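PDB 1YQE: hypothetical UPF0204 protein AF0625 from Archaeoglobus fulgidus, which probably acts as a zinc-dependent deacylase that hydrolyses D-aminoacyl-tRNA to a D-amino acid and free tRNA, so countering the toxicity of these adducts. Local coordinates for residues P114-N119 and L178-A183; A200-E205 and K274-F279; H216-Y221 and E229-A234; I257-A262 and V267-S272. One frame throughout, in Å; residues are numbered along the deposited sequence.

Interaction 1 of 4, residues P114-N119 and L178-A183; sequences PQTMKN and LDAIRA
Asn119 and Ala180 mark where the backbones of two helices come together, their CA atoms only 4.9 Å apart. Residues 114-119 open one helix and residues 178-183 close the other, with Ala183 the first residue to leave helical geometry. Such closeness needs small side chains, and two alanines provide it. The methyl of Ala180 sits against the first helix, with its CB 4.0 Å from CG2 of Thr116 and 3.9 Å from the carbonyl O of the same threonine. Thr116 turns CG2 anti to its own N (chi1 -61° for OG1), which gives the methyl to Ala180 and leaves OG1 to hydrogen-bond the carboxylate of Glu73. One turn on, the CB of Ala183 meets the amide end of Asn119, 3.5 Å from both CG and ND2, while the CB of Asn119 rests 4.1 Å from the CA of Ala180. The methyl can offer that amide no bond; the amide's polarity is met by the Lys185 carbonyl at ND2 and the Trp188 indole at OD1, which together fix its rotation. Asparagine thus suits a place where a helix must both pack closely and tie down the chain following its neighbour. Around this joint, helix 114-125 lies between two sheets: Met117 packs on Ala153 and Tyr155 of strand 152-159, and Pro114 and Gln115 on Val190 of strand 189-194.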
loop_
_atom_site.group_PDB
_atom_site.type_symbol
_atom_site.label_atom_id
_atom_site.label_comp_id
_atom_site.label_asym_id
_atom_site.label_seq_id
_atom_site.Cartn_x
_atom_site.Cartn_y
_atom_site.Cartn_z
ATOM N N PRO A 114 -2.707 -4.435 5.414
ATOM C CA PRO A 114 -1.510 -4.448 6.267
ATOM C C PRO A 114 -0.647 -5.700 6.260
ATOM O O PRO A 114 0.581 -5.607 6.223
ATOM C CB PRO A 114 -2.072 -4.147 7.657
ATOM C CG PRO A 114 -3.289 -3.334 7.361
ATOM C CD PRO A 114 -3.895 -4.084 6.210
ATOM N N GLN A 115 -1.278 -6.868 6.304
ATOM C CA GLN A 115 -0.520 -8.116 6.320
ATOM C C GLN A 115 0.237 -8.353 5.020
ATOM O O GLN A 115 1.446 -8.619 5.035
ATOM C CB GLN A 115 -1.451 -9.300 6.604
ATOM C CG GLN A 115 -2.229 -9.180 7.913
ATOM C CD GLN A 115 -1.336 -8.971 9.130
ATOM O OE1 GLN A 115 -0.281 -9.596 9.260
ATOM N NE2 GLN A 115 -1.769 -8.101 10.041
ATOM N N THR A 116 -0.466 -8.248 3.896
ATOM C CA THR A 116 0.147 -8.464 2.595
ATOM C C THR A 116 1.208 -7.411 2.304
ATOM O O THR A 116 2.264 -7.722 1.753
ATOM C CB THR A 116 -0.908 -8.467 1.481
ATOM O OG1 THR A 116 -1.831 -9.538 1.720
ATOM C CG2 THR A 116 -0.254 -8.671 0.123
ATOM N N MET A 117 0.930 -6.166 2.670
ATOM C CA MET A 117 1.910 -5.111 2.465
ATOM C C MET A 117 3.203 -5.514 3.181
ATOM O O MET A 117 4.295 -5.372 2.631
ATOM C CB MET A 117 1.401 -3.798 3.042
ATOM C CG MET A 117 0.197 -3.238 2.320
ATOM S SD MET A 117 -0.598 -1.975 3.321
ATOM C CE MET A 117 0.642 -0.655 3.238
ATOM N N LYS A 118 3.067 -6.021 4.406
ATOM C CA LYS A 118 4.222 -6.436 5.202
ATOM C C LYS A 118 4.976 -7.595 4.562
ATOM O O LYS A 118 6.196 -7.559 4.438
ATOM C CB LYS A 118 3.783 -6.843 6.615
ATOM C CG LYS A 118 4.925 -7.292 7.541
ATOM C CD LYS A 118 5.878 -6.138 7.898
ATOM C CE LYS A 118 6.868 -6.544 8.995
ATOM N NZ LYS A 118 7.714 -5.398 9.458
ATOM N N ASN A 119 4.249 -8.635 4.171
ATOM C CA ASN A 119 4.877 -9.796 3.557
ATOM C C ASN A 119 5.568 -9.417 2.253
ATOM O O ASN A 119 6.614 -9.968 1.904
ATOM C CB ASN A 119 3.833 -10.900 3.353
ATOM C CG ASN A 119 3.366 -11.484 4.673
ATOM O OD1 ASN A 119 4.167 -11.674 5.583
ATOM N ND2 ASN A 119 2.074 -11.771 4.785
ATOM N N LEU A 178 4.484 -12.276 -5.633
ATOM C CA LEU A 178 4.127 -13.687 -5.590
ATOM C C LEU A 178 4.363 -14.250 -4.192
ATOM O O LEU A 178 3.557 -15.031 -3.697
ATOM C CB LEU A 178 4.927 -14.488 -6.623
ATOM C CG LEU A 178 4.550 -15.969 -6.757
ATOM C CD1 LEU A 178 3.058 -16.108 -7.042
ATOM C CD2 LEU A 178 5.364 -16.605 -7.875
ATOM N N ASP A 179 5.468 -13.853 -3.558
ATOM C CA ASP A 179 5.774 -14.310 -2.205
ATOM C C ASP A 179 4.737 -13.788 -1.217
ATOM O O ASP A 179 4.360 -14.484 -0.274
ATOM C CB ASP A 179 7.157 -13.834 -1.762
ATOM C CG ASP A 179 8.280 -14.624 -2.398
ATOM O OD1 ASP A 179 8.000 -15.638 -3.075
ATOM O OD2 ASP A 179 9.446 -14.232 -2.215
ATOM N N ALA A 180 4.290 -12.552 -1.427
ATOM C CA ALA A 180 3.295 -11.953 -0.549
ATOM C C ALA A 180 1.973 -12.690 -0.708
ATOM O O ALA A 180 1.287 -12.982 0.271
ATOM C CB ALA A 180 3.114 -10.480 -0.887
ATOM N N ILE A 181 1.623 -12.991 -1.952
ATOM C CA ILE A 181 0.381 -13.694 -2.253
ATOM C C ILE A 181 0.327 -15.092 -1.631
ATOM O O ILE A 181 -0.734 -15.546 -1.206
ATOM C CB ILE A 181 0.179 -13.783 -3.790
ATOM C CG1 ILE A 181 -0.304 -12.426 -4.319
ATOM C CG2 ILE A 181 -0.792 -14.902 -4.141
ATOM C CD1 ILE A 181 -0.103 -12.238 -5.813
ATOM N N ARG A 182 1.469 -15.763 -1.561
ATOM C CA ARG A 182 1.525 -17.112 -0.998
ATOM C C ARG A 182 1.795 -17.149 0.507
ATOM O O ARG A 182 1.625 -18.194 1.143
ATOM C CB ARG A 182 2.606 -17.930 -1.711
ATOM C CG ARG A 182 2.342 -18.220 -3.184
ATOM C CD ARG A 182 3.562 -18.889 -3.807
ATOM N NE ARG A 182 3.364 -19.279 -5.202
ATOM C CZ ARG A 182 4.339 -19.716 -5.998
ATOM N NH1 ARG A 182 5.581 -19.815 -5.536
ATOM N NH2 ARG A 182 4.077 -20.068 -7.250
ATOM N N ALA A 183 2.204 -16.012 1.071
ATOM C CA ALA A 183 2.539 -15.911 2.494
ATOM C C ALA A 183 1.440 -16.346 3.454
ATOM O O ALA A 183 0.265 -16.040 3.256
ATOM C CB ALA A 183 2.971 -14.478 2.827
#

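Interaction 2 of 4, residues A200-E205 and K274-F279; sequences APRQTE and KVKKDF
Lys276 reaches across from one helix to the carboxylate of Glu205 on another, and its NZ donates a hydrogen bond of 2.7 Å to Glu205 OE1 as part of a salt bridge. The backbones stay well apart, with CA atoms of these two residues 7.7 Å from each other, so long charged chains are what can span the gap. The lysine bends at its third torsion (chi3 63°), and this kink brings NZ onto OE1 from 53° out of the carboxylate plane. Arg202, three residues before Glu205 in the same helix, grips the carboxylate side-on: NE gives 2.9 Å to OE1 and NH2 gives 3.1 Å to OE2, both in the guanidinium plane and fairly straight. OE1 therefore accepts twice, from Arg202 NE and Lys276 NZ on opposite faces of its plane. The glutamate probably offsets the repulsion between the two cations, NE of Arg202 lying 4.3 Å from NZ of Lys276. With an alanine in place of Glu205, both bridges would vanish and the two like charges would probably be driven apart, each without its mate. At the start of helix 201-209, Ala200, in the N-cap position, accepts at its O from both the backbone N and OG1 of Thr204, and that hydroxyl also bonds the Met138 backbone N. The network lies at the surface over an apolar join, where Val275 and Lys276 touch Ile206 of helix 201-209, while Gln203 packs on Phe214 and Val275 on Phe212 of strand 212-218.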
loop_
_atom_site.group_PDB
_atom_site.type_symbol
_atom_site.label_atom_id
_atom_site.label_comp_id
_atom_site.label_asym_id
_atom_site.label_seq_id
_atom_site.Cartn_x
_atom_site.Cartn_y
_atom_site.Cartn_z
ATOM N N ALA A 200 7.816 8.738 4.802
ATOM C CA ALA A 200 7.770 8.097 6.120
ATOM C C ALA A 200 9.016 7.293 6.491
ATOM O O ALA A 200 8.992 6.063 6.483
ATOM C CB ALA A 200 6.542 7.197 6.197
ATOM N N PRO A 201 10.117 7.981 6.836
ATOM C CA PRO A 201 11.390 7.353 7.214
ATOM C C PRO A 201 11.285 6.372 8.386
ATOM O O PRO A 201 11.763 5.235 8.304
ATOM C CB PRO A 201 12.279 8.549 7.562
ATOM C CG PRO A 201 11.702 9.666 6.759
ATOM C CD PRO A 201 10.218 9.449 6.901
ATOM N N ARG A 202 10.670 6.814 9.478
ATOM C CA ARG A 202 10.527 5.960 10.656
ATOM C C ARG A 202 9.706 4.722 10.308
ATOM O O ARG A 202 10.117 3.593 10.591
ATOM C CB ARG A 202 9.847 6.721 11.805
ATOM C CG ARG A 202 10.563 7.996 12.277
ATOM C CD ARG A 202 11.889 7.709 12.982
ATOM N NE ARG A 202 12.953 7.348 12.048
ATOM C CZ ARG A 202 13.495 8.186 11.169
ATOM N NH1 ARG A 202 13.078 9.444 11.094
ATOM N NH2 ARG A 202 14.453 7.765 10.357
ATOM N N GLN A 203 8.550 4.937 9.687
ATOM C CA GLN A 203 7.673 3.830 9.308
ATOM C C GLN A 203 8.361 2.847 8.359
ATOM O O GLN A 203 8.131 1.642 8.433
ATOM C CB GLN A 203 6.384 4.361 8.672
ATOM C CG GLN A 203 5.522 5.182 9.626
ATOM C CD GLN A 203 5.785 6.673 9.521
ATOM O OE1 GLN A 203 6.933 7.112 9.469
ATOM N NE2 GLN A 203 4.715 7.461 9.496
ATOM N N THR A 204 9.202 3.359 7.471
ATOM C CA THR A 204 9.930 2.505 6.537
ATOM C C THR A 204 10.879 1.576 7.306
ATOM O O THR A 204 10.971 0.382 7.013
ATOM C CB THR A 204 10.751 3.353 5.532
ATOM O OG1 THR A 204 9.855 4.084 4.686
ATOM C CG2 THR A 204 11.643 2.468 4.668
ATOM N N GLU A 205 11.582 2.124 8.294
ATOM C CA GLU A 205 12.511 1.330 9.097
ATOM C C GLU A 205 11.718 0.290 9.896
ATOM O O GLU A 205 12.149 -0.854 10.059
ATOM C CB GLU A 205 13.291 2.242 10.049
ATOM C CG GLU A 205 13.966 3.406 9.345
ATOM C CD GLU A 205 14.576 4.411 10.307
ATOM O OE1 GLU A 205 13.960 4.684 11.358
ATOM O OE2 GLU A 205 15.666 4.941 10.003
ATOM N N LYS A 274 10.511 3.411 20.367
ATOM C CA LYS A 274 10.191 2.277 21.226
ATOM C C LYS A 274 9.837 1.054 20.381
ATOM O O LYS A 274 10.219 -0.070 20.714
ATOM C CB LYS A 274 9.031 2.629 22.163
ATOM C CG LYS A 274 8.668 1.529 23.153
ATOM C CD LYS A 274 7.735 2.052 24.239
ATOM C CE LYS A 274 7.362 0.962 25.233
ATOM N NZ LYS A 274 6.601 -0.148 24.591
ATOM N N VAL A 275 9.113 1.278 19.286
ATOM C CA VAL A 275 8.726 0.192 18.391
ATOM C C VAL A 275 9.968 -0.446 17.771
ATOM O O VAL A 275 10.113 -1.671 17.761
ATOM C CB VAL A 275 7.808 0.699 17.251
ATOM C CG1 VAL A 275 7.541 -0.427 16.249
ATOM C CG2 VAL A 275 6.501 1.210 17.830
ATOM N N LYS A 276 10.864 0.391 17.257
ATOM C CA LYS A 276 12.096 -0.087 16.637
ATOM C C LYS A 276 12.966 -0.874 17.617
ATOM O O LYS A 276 13.678 -1.799 17.228
ATOM C CB LYS A 276 12.900 1.094 16.088
ATOM C CG LYS A 276 12.243 1.804 14.920
ATOM C CD LYS A 276 12.991 3.075 14.535
ATOM C CE LYS A 276 14.405 2.783 14.054
ATOM N NZ LYS A 276 15.131 4.036 13.705
ATOM N N LYS A 277 12.895 -0.508 18.891
ATOM C CA LYS A 277 13.692 -1.160 19.922
ATOM C C LYS A 277 13.087 -2.428 20.524
ATOM O O LYS A 277 13.778 -3.433 20.675
ATOM C CB LYS A 277 13.986 -0.159 21.047
ATOM C CG LYS A 277 14.672 -0.749 22.270
ATOM C CD LYS A 277 14.692 0.262 23.413
ATOM C CE LYS A 277 15.275 -0.332 24.687
ATOM N NZ LYS A 277 16.696 -0.734 24.517
ATOM N N ASP A 278 11.803 -2.390 20.864
ATOM C CA ASP A 278 11.165 -3.545 21.488
ATOM C C ASP A 278 10.482 -4.553 20.567
ATOM O O ASP A 278 9.991 -5.577 21.040
ATOM C CB ASP A 278 10.151 -3.081 22.542
ATOM C CG ASP A 278 10.775 -2.193 23.611
ATOM O OD1 ASP A 278 11.958 -2.402 23.955
ATOM O OD2 ASP A 278 10.072 -1.293 24.120
ATOM N N PHE A 279 10.453 -4.289 19.265
ATOM C CA PHE A 279 9.790 -5.204 18.338
ATOM C C PHE A 279 10.621 -5.644 17.132
ATOM O O PHE A 279 10.079 -5.837 16.047
ATOM C CB PHE A 279 8.491 -4.566 17.847
ATOM C CG PHE A 279 7.500 -4.290 18.941
ATOM C CD1 PHE A 279 6.485 -5.198 19.225
ATOM C CD2 PHE A 279 7.580 -3.117 19.688
ATOM C CE1 PHE A 279 5.561 -4.939 20.239
ATOM C CE2 PHE A 279 6.666 -2.850 20.702
ATOM C CZ PHE A 279 5.654 -3.760 20.980
#

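Interaction 3 of 4, residues H216-Y221 and E229-A234; sequences HNFAKY and EFLVKA
Phe218 projects from the end of a strand into helix 229-234, where Phe230, Leu231 and Ala234 receive its ring. Strand 216-218 and the helix run nearly antiparallel, at 151°, with axes 10.1 Å apart at their closest, a separation that a phenylalanine can fill. The aromatic part is an oblique pair: the ring centroids of Phe218 and Phe230 lie 5.7 Å apart with planes at 54°. CE2 of Phe230 does the touching, 3.9 Å from CZ of Phe218 and as near to its CE1; CG of Phe230 lies anti to the backbone N (chi1 -171°), a setting that carries the ring out toward the strand although its CB starts off to one side. In the aliphatic part, Leu231 touches further along the rim of the Phe218 ring, at CD2 and CE2, on the same side of its plane as Phe230. Leu231 CD2 lies 3.8 Å from CD2 of Phe218, the two side chains running alongside one another, head to tail, while between Leu231 and Phe230 the CB of Ala234 meets the ring edge in plane, 3.8 Å from CE2. Alanine suits that spot because a longer side chain would meet the rim head-on. Putting an alanine at Phe218 would remove the ring that all three helix residues touch and would probably leave a gap between strand and helix. Hydrogen bonds play no part across the contact, and His216 nearby has its nitrogens engaged by Thr141 OG1 and Ala110 O. The join between strand and covering helix thus rests on shape and on exclusion of water.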
loop_
_atom_site.group_PDB
_atom_site.type_symbol
_atom_site.label_atom_id
_atom_site.label_comp_id
_atom_site.label_asym_id
_atom_site.label_seq_id
_atom_site.Cartn_x
_atom_site.Cartn_y
_atom_site.Cartn_z
ATOM N N HIS A 216 -2.718 2.771 7.357
ATOM C CA HIS A 216 -2.591 4.120 6.822
ATOM C C HIS A 216 -1.481 4.854 7.560
ATOM O O HIS A 216 -1.085 4.458 8.659
ATOM C CB HIS A 216 -3.922 4.866 6.953
ATOM C CG HIS A 216 -4.899 4.520 5.873
ATOM N ND1 HIS A 216 -4.727 4.918 4.565
ATOM C CD2 HIS A 216 -6.021 3.761 5.891
ATOM C CE1 HIS A 216 -5.698 4.419 3.823
ATOM N NE2 HIS A 216 -6.495 3.711 4.603
ATOM N N ASN A 217 -0.969 5.902 6.928
ATOM C CA ASN A 217 0.103 6.722 7.485
ATOM C C ASN A 217 -0.180 8.152 7.061
ATOM O O ASN A 217 -0.479 8.402 5.897
ATOM C CB ASN A 217 1.463 6.297 6.926
ATOM C CG ASN A 217 2.144 5.244 7.774
ATOM O OD1 ASN A 217 2.339 5.436 8.972
ATOM N ND2 ASN A 217 2.531 4.130 7.153
ATOM N N PHE A 218 -0.086 9.087 7.999
ATOM C CA PHE A 218 -0.360 10.479 7.681
ATOM C C PHE A 218 0.846 11.390 7.907
ATOM O O PHE A 218 1.380 11.492 9.015
ATOM C CB PHE A 218 -1.566 10.943 8.490
ATOM C CG PHE A 218 -2.789 10.105 8.255
ATOM C CD1 PHE A 218 -3.400 10.086 7.005
ATOM C CD2 PHE A 218 -3.293 9.289 9.258
ATOM C CE1 PHE A 218 -4.495 9.259 6.757
ATOM C CE2 PHE A 218 -4.393 8.459 9.020
ATOM C CZ PHE A 218 -4.988 8.444 7.772
ATOM N N ALA A 219 1.268 12.047 6.833
ATOM C CA ALA A 219 2.417 12.943 6.864
ATOM C C ALA A 219 2.157 14.205 7.667
ATOM O O ALA A 219 1.010 14.587 7.908
ATOM C CB ALA A 219 2.810 13.324 5.444
ATOM N N LYS A 220 3.241 14.854 8.073
ATOM C CA LYS A 220 3.150 16.087 8.835
ATOM C C LYS A 220 2.321 17.148 8.110
ATOM O O LYS A 220 1.683 17.976 8.760
ATOM C CB LYS A 220 4.560 16.622 9.130
ATOM C CG LYS A 220 4.601 18.074 9.573
ATOM C CD LYS A 220 5.948 18.444 10.179
ATOM C CE LYS A 220 6.204 19.943 10.073
ATOM N NZ LYS A 220 5.036 20.749 10.528
ATOM N N TYR A 221 2.308 17.133 6.778
ATOM C CA TYR A 221 1.536 18.148 6.053
ATOM C C TYR A 221 0.021 17.981 6.209
ATOM O O TYR A 221 -0.753 18.851 5.810
ATOM C CB TYR A 221 1.936 18.199 4.560
ATOM C CG TYR A 221 1.576 16.994 3.712
ATOM C CD1 TYR A 221 0.251 16.732 3.365
ATOM C CD2 TYR A 221 2.565 16.123 3.244
ATOM C CE1 TYR A 221 -0.086 15.636 2.573
ATOM C CE2 TYR A 221 2.237 15.020 2.448
ATOM C CZ TYR A 221 0.908 14.783 2.119
ATOM O OH TYR A 221 0.562 13.696 1.341
ATOM N N GLU A 229 -11.771 12.030 15.054
ATOM C CA GLU A 229 -12.701 11.095 14.422
ATOM C C GLU A 229 -12.151 10.500 13.129
ATOM O O GLU A 229 -12.398 9.334 12.819
ATOM C CB GLU A 229 -14.055 11.769 14.165
ATOM C CG GLU A 229 -15.095 10.839 13.549
ATOM C CD GLU A 229 -15.189 9.490 14.264
ATOM O OE1 GLU A 229 -15.413 9.473 15.496
ATOM O OE2 GLU A 229 -15.042 8.445 13.588
ATOM N N PHE A 230 -11.408 11.297 12.369
ATOM C CA PHE A 230 -10.825 10.796 11.136
ATOM C C PHE A 230 -9.800 9.719 11.492
ATOM O O PHE A 230 -9.724 8.684 10.831
ATOM C CB PHE A 230 -10.133 11.919 10.363
ATOM C CG PHE A 230 -9.692 11.516 8.983
ATOM C CD1 PHE A 230 -10.627 11.295 7.980
ATOM C CD2 PHE A 230 -8.342 11.339 8.693
ATOM C CE1 PHE A 230 -10.228 10.905 6.704
ATOM C CE2 PHE A 230 -7.931 10.947 7.421
ATOM C CZ PHE A 230 -8.873 10.731 6.427
ATOM N N LEU A 231 -9.007 9.965 12.531
ATOM C CA LEU A 231 -8.009 8.985 12.950
ATOM C C LEU A 231 -8.673 7.694 13.420
ATOM O O LEU A 231 -8.147 6.606 13.195
ATOM C CB LEU A 231 -7.117 9.551 14.058
ATOM C CG LEU A 231 -6.080 10.581 13.597
ATOM C CD1 LEU A 231 -5.230 11.019 14.791
ATOM C CD2 LEU A 231 -5.194 9.971 12.513
ATOM N N VAL A 232 -9.826 7.809 14.074
ATOM C CA VAL A 232 -10.544 6.620 14.533
ATOM C C VAL A 232 -10.993 5.807 13.323
ATOM O O VAL A 232 -10.931 4.574 13.331
ATOM C CB VAL A 232 -11.778 6.995 15.384
ATOM C CG1 VAL A 232 -12.693 5.787 15.542
ATOM C CG2 VAL A 232 -11.327 7.492 16.748
ATOM N N LYS A 233 -11.443 6.503 12.279
ATOM C CA LYS A 233 -11.875 5.845 11.053
ATOM C C LYS A 233 -10.707 5.094 10.413
ATOM O O LYS A 233 -10.870 3.985 9.907
ATOM C CB LYS A 233 -12.409 6.865 10.040
ATOM C CG LYS A 233 -12.618 6.258 8.654
ATOM C CD LYS A 233 -12.621 7.301 7.533
ATOM C CE LYS A 233 -13.875 8.154 7.537
ATOM N NZ LYS A 233 -13.957 9.009 6.315
ATOM N N ALA A 234 -9.531 5.715 10.423
ATOM C CA ALA A 234 -8.340 5.100 9.848
ATOM C C ALA A 234 -7.953 3.839 10.625
ATOM O O ALA A 234 -7.654 2.801 10.036
ATOM C CB ALA A 234 -7.182 6.094 9.861
#

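Interaction 4 of 4, residues I257-A262 and V267-S272; sequences IVNEAA and VEVLKS
Val269 turns its CG2 methyl into helix 257-262, where it meets three residues from different directions. CG2 presses on the CB of Ala262, a close fit at 3.4 Å that would leave little room for a side chain longer than alanine's. Val258 crosses it obliquely, its CG1 3.9 Å from the same CG2, and Asn259 comes in at about a right angle, with ND2 3.7 Å away. With CG1 of Val269 anti to the backbone N (chi1 179°), CG2 lies beside that N, on the side from which Ala262 and Asn259 approach. Val267 works differently: its N donates to the Ala262 carbonyl O (2.9 Å, N-H...O 155°), a bond spanning five residues and consistent with a Schellman-type helix ending, while its CG2 packs 3.7 Å from the CA of Ala262. A branched valine fits at Val269, being at home in a strand and wide enough to fill the gap to the helix. The contact belongs to the beta-alpha-beta unit of strand 242-245, helix 252-265 and strand 268-271. Val258 and Val267 both lean on Ile243 of the partner strand, and Val267 also touches Val235 of helix 228-238.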
loop_
_atom_site.group_PDB
_atom_site.type_symbol
_atom_site.label_atom_id
_atom_site.label_comp_id
_atom_site.label_asym_id
_atom_site.label_seq_id
_atom_site.Cartn_x
_atom_site.Cartn_y
_atom_site.Cartn_z
ATOM N N ILE A 257 -4.983 14.986 19.431
ATOM C CA ILE A 257 -5.998 14.271 18.674
ATOM C C ILE A 257 -5.621 12.802 18.543
ATOM O O ILE A 257 -6.490 11.946 18.447
ATOM C CB ILE A 257 -6.220 14.887 17.279
ATOM C CG1 ILE A 257 -4.988 14.692 16.404
ATOM C CG2 ILE A 257 -6.542 16.373 17.420
ATOM C CD1 ILE A 257 -5.159 15.233 15.001
ATOM N N VAL A 258 -4.324 12.510 18.541
ATOM C CA VAL A 258 -3.878 11.122 18.466
ATOM C C VAL A 258 -4.347 10.409 19.733
ATOM O O VAL A 258 -4.940 9.338 19.666
ATOM C CB VAL A 258 -2.333 11.023 18.359
ATOM C CG1 VAL A 258 -1.853 9.650 18.825
ATOM C CG2 VAL A 258 -1.907 11.265 16.920
ATOM N N ASN A 259 -4.085 11.019 20.885
ATOM C CA ASN A 259 -4.490 10.446 22.166
ATOM C C ASN A 259 -6.007 10.332 22.253
ATOM O O ASN A 259 -6.532 9.369 22.808
ATOM C CB ASN A 259 -3.951 11.295 23.321
ATOM C CG ASN A 259 -2.469 11.074 23.562
ATOM O OD1 ASN A 259 -1.849 11.772 24.363
ATOM N ND2 ASN A 259 -1.898 10.093 22.876
ATOM N N GLU A 260 -6.706 11.316 21.698
ATOM C CA GLU A 260 -8.164 11.297 21.691
ATOM C C GLU A 260 -8.622 10.065 20.914
ATOM O O GLU A 260 -9.442 9.281 21.394
ATOM C CB GLU A 260 -8.722 12.557 21.015
ATOM C CG GLU A 260 -8.503 13.853 21.783
ATOM C CD GLU A 260 -9.109 15.066 21.083
ATOM O OE1 GLU A 260 -8.627 15.447 19.997
ATOM O OE2 GLU A 260 -10.076 15.642 21.621
ATOM N N ALA A 261 -8.073 9.902 19.712
ATOM C CA ALA A 261 -8.408 8.783 18.835
ATOM C C ALA A 261 -8.067 7.442 19.475
ATOM O O ALA A 261 -8.840 6.484 19.388
ATOM C CB ALA A 261 -7.676 8.931 17.496
ATOM N N ALA A 262 -6.906 7.371 20.115
ATOM C CA ALA A 262 -6.484 6.138 20.766
ATOM C C ALA A 262 -7.500 5.725 21.827
ATOM O O ALA A 262 -7.877 4.555 21.909
ATOM C CB ALA A 262 -5.104 6.320 21.394
ATOM N N VAL A 267 -7.112 1.789 21.412
ATOM C CA VAL A 267 -5.826 1.286 20.955
ATOM C C VAL A 267 -4.693 1.982 21.701
ATOM O O VAL A 267 -4.905 3.016 22.336
ATOM C CB VAL A 267 -5.673 1.468 19.424
ATOM C CG1 VAL A 267 -6.774 0.680 18.707
ATOM C CG2 VAL A 267 -5.748 2.949 19.048
ATOM N N GLU A 268 -3.494 1.408 21.632
ATOM C CA GLU A 268 -2.340 1.971 22.323
ATOM C C GLU A 268 -1.434 2.832 21.443
ATOM O O GLU A 268 -1.172 2.501 20.289
ATOM C CB GLU A 268 -1.517 0.841 22.955
ATOM C CG GLU A 268 -0.174 1.290 23.518
ATOM C CD GLU A 268 0.568 0.167 24.224
ATOM O OE1 GLU A 268 0.684 -0.933 23.643
ATOM O OE2 GLU A 268 1.040 0.392 25.359
ATOM N N VAL A 269 -0.955 3.940 22.004
ATOM C CA VAL A 269 -0.053 4.841 21.287
ATOM C C VAL A 269 1.392 4.497 21.639
ATOM O O VAL A 269 1.734 4.390 22.815
ATOM C CB VAL A 269 -0.281 6.316 21.680
ATOM C CG1 VAL A 269 0.705 7.208 20.932
ATOM C CG2 VAL A 269 -1.706 6.733 21.369
ATOM N N LEU A 270 2.234 4.336 20.618
ATOM C CA LEU A 270 3.648 4.011 20.807
ATOM C C LEU A 270 4.578 4.936 20.017
ATOM O O LEU A 270 4.284 5.307 18.877
ATOM C CB LEU A 270 3.924 2.567 20.375
ATOM C CG LEU A 270 3.366 1.424 21.223
ATOM C CD1 LEU A 270 3.689 0.096 20.549
ATOM C CD2 LEU A 270 3.964 1.474 22.624
ATOM N N LYS A 271 5.702 5.308 20.622
ATOM C CA LYS A 271 6.674 6.160 19.940
ATOM C C LYS A 271 7.485 5.267 19.001
ATOM O O LYS A 271 7.789 4.130 19.345
ATOM C CB LYS A 271 7.578 6.864 20.962
ATOM C CG LYS A 271 6.805 7.853 21.828
ATOM C CD LYS A 271 7.696 8.860 22.547
ATOM C CE LYS A 271 8.426 8.255 23.733
ATOM N NZ LYS A 271 9.122 9.326 24.520
ATOM N N SER A 272 7.821 5.780 17.818
ATOM C CA SER A 272 8.555 5.008 16.817
ATOM C C SER A 272 9.866 4.410 17.318
ATOM O O SER A 272 10.246 3.312 16.907
ATOM C CB SER A 272 8.833 5.865 15.576
ATOM O OG SER A 272 9.875 6.797 15.813
#

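Interaction 3 is fully buried and purely apolar, whereas interaction 2 is a surface salt-bridge network; interactions 1 and 4 are partly buried, 1 pairing small methyls with a hydrogen-bonded amide and 4 pairing valines and alanine with one backbone bond. Interactions 2, 3 and 4 gather round the parallel sheet that includes strands 212-218 and 268-271. Interactions 3 and 4 adjoin, with Leu231 CB 3.5 Å from Ala261 CB, and interaction 2 touches both: Gln203 NE2 probably bonds Asn217 OD1 at 3.2 Å, and Val275 packs on Leu270. Interaction 1, its centre about 23 Å from that of interaction 3, touches none of the others, but its first helix lies against the same parallel sheet.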